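Local structure of phenazine biosynthesis protein, PhzF family (Bacillus anthracis, 3EDN) at residues A[142-148]-A[177-181]. The protein is of undetermined activity but has the diaminopimelate epimerase-like fold of the PhzF family and is probably an isomerase-type enzyme related to phenazine biosynthesis. Numbering follows the deposited sequence.
Sequences IGLEVND and RMKPN
A bend at chi3 (46°) turns the otherwise extended R177 side chain so that its guanidinium meets the carboxylate of D148 end-on, one nitrogen to each oxygen. R177 NH1 reaches D148 OD1 at 2.9 Å, in the guanidinium plane and almost straight, yet from well above the carboxylate plane; the two flat groups are turned 65° apart. R177 NH2 meets D148 OD2 on its syn side, also at 2.9 Å, but tilted from both planes and less straight. That oxygen receives a second donor from the opposite face of its plane, E145 N at 2.8 Å, which ties the carboxylate to its own turn. L144 CD2 lies over one guanidinium face, while L144 CD1 and I142 CD1 both touch the CE methyl of selenomethionine M178, at 3.6 Å and 3.8 Å. Beyond this cluster, strand 211-216 also packs on I142 and M178. Helix 135-141 ends here in a Schellman motif with G143 as C-prime residue, and K179 N bonds to I142 O at 3.0 Å. Two waters on G143 O bridge to R177, one to NH2, the other to its carbonyl oxygen. The salt bridge thus joins segment 142-148 to segment 177-181, and charge pairing with R177 plus the E145 N-H probably keeps D148 ionised.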
loop_
_atom_site.group_PDB
_atom_site.type_symbol
_atom_site.label_atom_id
_atom_site.label_comp_id
_atom_site.label_asym_id
_atom_site.label_seq_id
_atom_site.Cartn_x
_atom_site.Cartn_y
_atom_site.Cartn_z
ATOM N N ILE A 142 9.108 -22.557 -33.247
ATOM C CA ILE A 142 7.720 -22.131 -33.412
ATOM C C ILE A 142 6.917 -23.064 -34.319
ATOM O O ILE A 142 5.870 -22.688 -34.840
ATOM C CB ILE A 142 7.596 -20.641 -33.855
ATOM C CG1 ILE A 142 8.389 -20.330 -35.128
ATOM C CG2 ILE A 142 8.070 -19.709 -32.738
ATOM C CD1 ILE A 142 8.251 -18.859 -35.568
ATOM N N GLY A 143 7.408 -24.292 -34.493
ATOM C CA GLY A 143 6.641 -25.319 -35.178
ATOM C C GLY A 143 6.629 -25.215 -36.690
ATOM O O GLY A 143 5.761 -25.787 -37.344
ATOM N N LEU A 144 7.608 -24.498 -37.245
ATOM C CA LEU A 144 7.687 -24.251 -38.678
ATOM C C LEU A 144 8.923 -24.892 -39.302
ATOM O O LEU A 144 9.754 -25.483 -38.610
ATOM C CB LEU A 144 7.736 -22.750 -38.940
ATOM C CG LEU A 144 6.516 -21.954 -38.480
ATOM C CD1 LEU A 144 6.803 -20.474 -38.723
ATOM C CD2 LEU A 144 5.285 -22.400 -39.224
ATOM N N GLU A 145 9.038 -24.763 -40.621
ATOM C CA GLU A 145 10.268 -25.137 -41.309
ATOM C C GLU A 145 10.931 -23.876 -41.834
ATOM O O GLU A 145 10.313 -22.803 -41.887
ATOM C CB GLU A 145 10.011 -26.141 -42.445
ATOM C CG GLU A 145 9.352 -27.443 -42.008
ATOM C CD GLU A 145 10.264 -28.311 -41.151
ATOM O OE1 GLU A 145 11.502 -28.128 -41.211
ATOM O OE2 GLU A 145 9.738 -29.181 -40.414
ATOM N N VAL A 146 12.193 -23.988 -42.221
ATOM C CA VAL A 146 12.978 -22.804 -42.549
ATOM C C VAL A 146 12.450 -21.994 -43.759
ATOM O O VAL A 146 12.628 -20.769 -43.840
ATOM C CB VAL A 146 14.495 -23.147 -42.671
ATOM C CG1 VAL A 146 14.819 -23.827 -44.017
ATOM C CG2 VAL A 146 15.331 -21.910 -42.473
ATOM N N ASN A 147 11.773 -22.674 -44.683
ATOM C CA ASN A 147 11.214 -21.994 -45.848
ATOM C C ASN A 147 9.853 -21.363 -45.581
ATOM O O ASN A 147 9.223 -20.838 -46.489
ATOM C CB ASN A 147 11.137 -22.923 -47.069
ATOM C CG ASN A 147 10.177 -24.079 -46.872
ATOM O OD1 ASN A 147 9.774 -24.394 -45.741
ATOM N ND2 ASN A 147 9.815 -24.743 -47.976
ATOM N N ASP A 148 9.419 -21.387 -44.320
ATOM C CA ASP A 148 8.247 -20.599 -43.909
ATOM C C ASP A 148 8.624 -19.164 -43.547
ATOM O O ASP A 148 7.745 -18.295 -43.434
ATOM C CB ASP A 148 7.560 -21.258 -42.715
ATOM C CG ASP A 148 6.955 -22.589 -43.057
ATOM O OD1 ASP A 148 6.323 -22.688 -44.128
ATOM O OD2 ASP A 148 7.094 -23.525 -42.249
ATOM N N ARG A 177 -0.247 -22.067 -38.686
ATOM C CA ARG A 177 0.405 -23.334 -38.362
ATOM C C ARG A 177 1.328 -23.282 -37.151
ATOM O O ARG A 177 1.766 -24.318 -36.652
ATOM C CB ARG A 177 1.225 -23.815 -39.560
ATOM C CG ARG A 177 0.397 -24.284 -40.748
ATOM C CD ARG A 177 1.277 -24.363 -42.009
ATOM N NE ARG A 177 2.549 -25.021 -41.710
ATOM C CZ ARG A 177 3.721 -24.634 -42.210
ATOM N NH1 ARG A 177 3.795 -23.606 -43.047
ATOM N NH2 ARG A 177 4.820 -25.274 -41.862
HETATM N N MSE A 178 1.657 -22.088 -36.682
HETATM C CA MSE A 178 2.621 -21.990 -35.598
HETATM C C MSE A 178 2.203 -22.682 -34.321
HETATM O O MSE A 178 1.027 -22.683 -33.951
HETATM C CB MSE A 178 2.916 -20.546 -35.279
HETATM C CG MSE A 178 3.652 -19.903 -36.369
HETATM SE SE MSE A 178 3.646 -18.000 -36.042
HETATM C CE MSE A 178 5.017 -17.692 -37.218
ATOM N N LYS A 179 3.209 -23.249 -33.660
ATOM C CA LYS A 179 3.051 -23.915 -32.377
ATOM C C LYS A 179 4.307 -23.639 -31.569
ATOM O O LYS A 179 5.355 -24.206 -31.852
ATOM C CB LYS A 179 2.887 -25.422 -32.577
ATOM C CG LYS A 179 1.617 -25.818 -33.305
ATOM C CD LYS A 179 1.410 -27.318 -33.282
ATOM C CE LYS A 179 0.103 -27.709 -33.945
ATOM N NZ LYS A 179 -0.145 -29.172 -33.817
ATOM N N PRO A 180 4.224 -22.737 -30.581
ATOM C CA PRO A 180 5.405 -22.363 -29.817
ATOM C C PRO A 180 5.919 -23.470 -28.896
ATOM O O PRO A 180 5.137 -24.087 -28.154
ATOM C CB PRO A 180 4.908 -21.175 -28.977
ATOM C CG PRO A 180 3.460 -21.430 -28.818
ATOM C CD PRO A 180 3.032 -21.987 -30.147
ATOM N N ASN A 181 7.223 -23.704 -28.965
ATOM C CA ASN A 181 7.930 -24.524 -27.995
ATOM C C ASN A 181 8.762 -23.597 -27.100
ATOM O O ASN A 181 9.987 -23.559 -27.190
ATOM C CB ASN A 181 8.831 -25.525 -28.728
ATOM C CG ASN A 181 9.354 -26.613 -27.823
ATOM O OD1 ASN A 181 9.145 -26.598 -26.608
ATOM N ND2 ASN A 181 10.062 -27.571 -28.417
HETATM O O HOH W 1 5.431 -27.106 -39.727
HETATM O O HOH W 2 2.836 -26.690 -36.834
#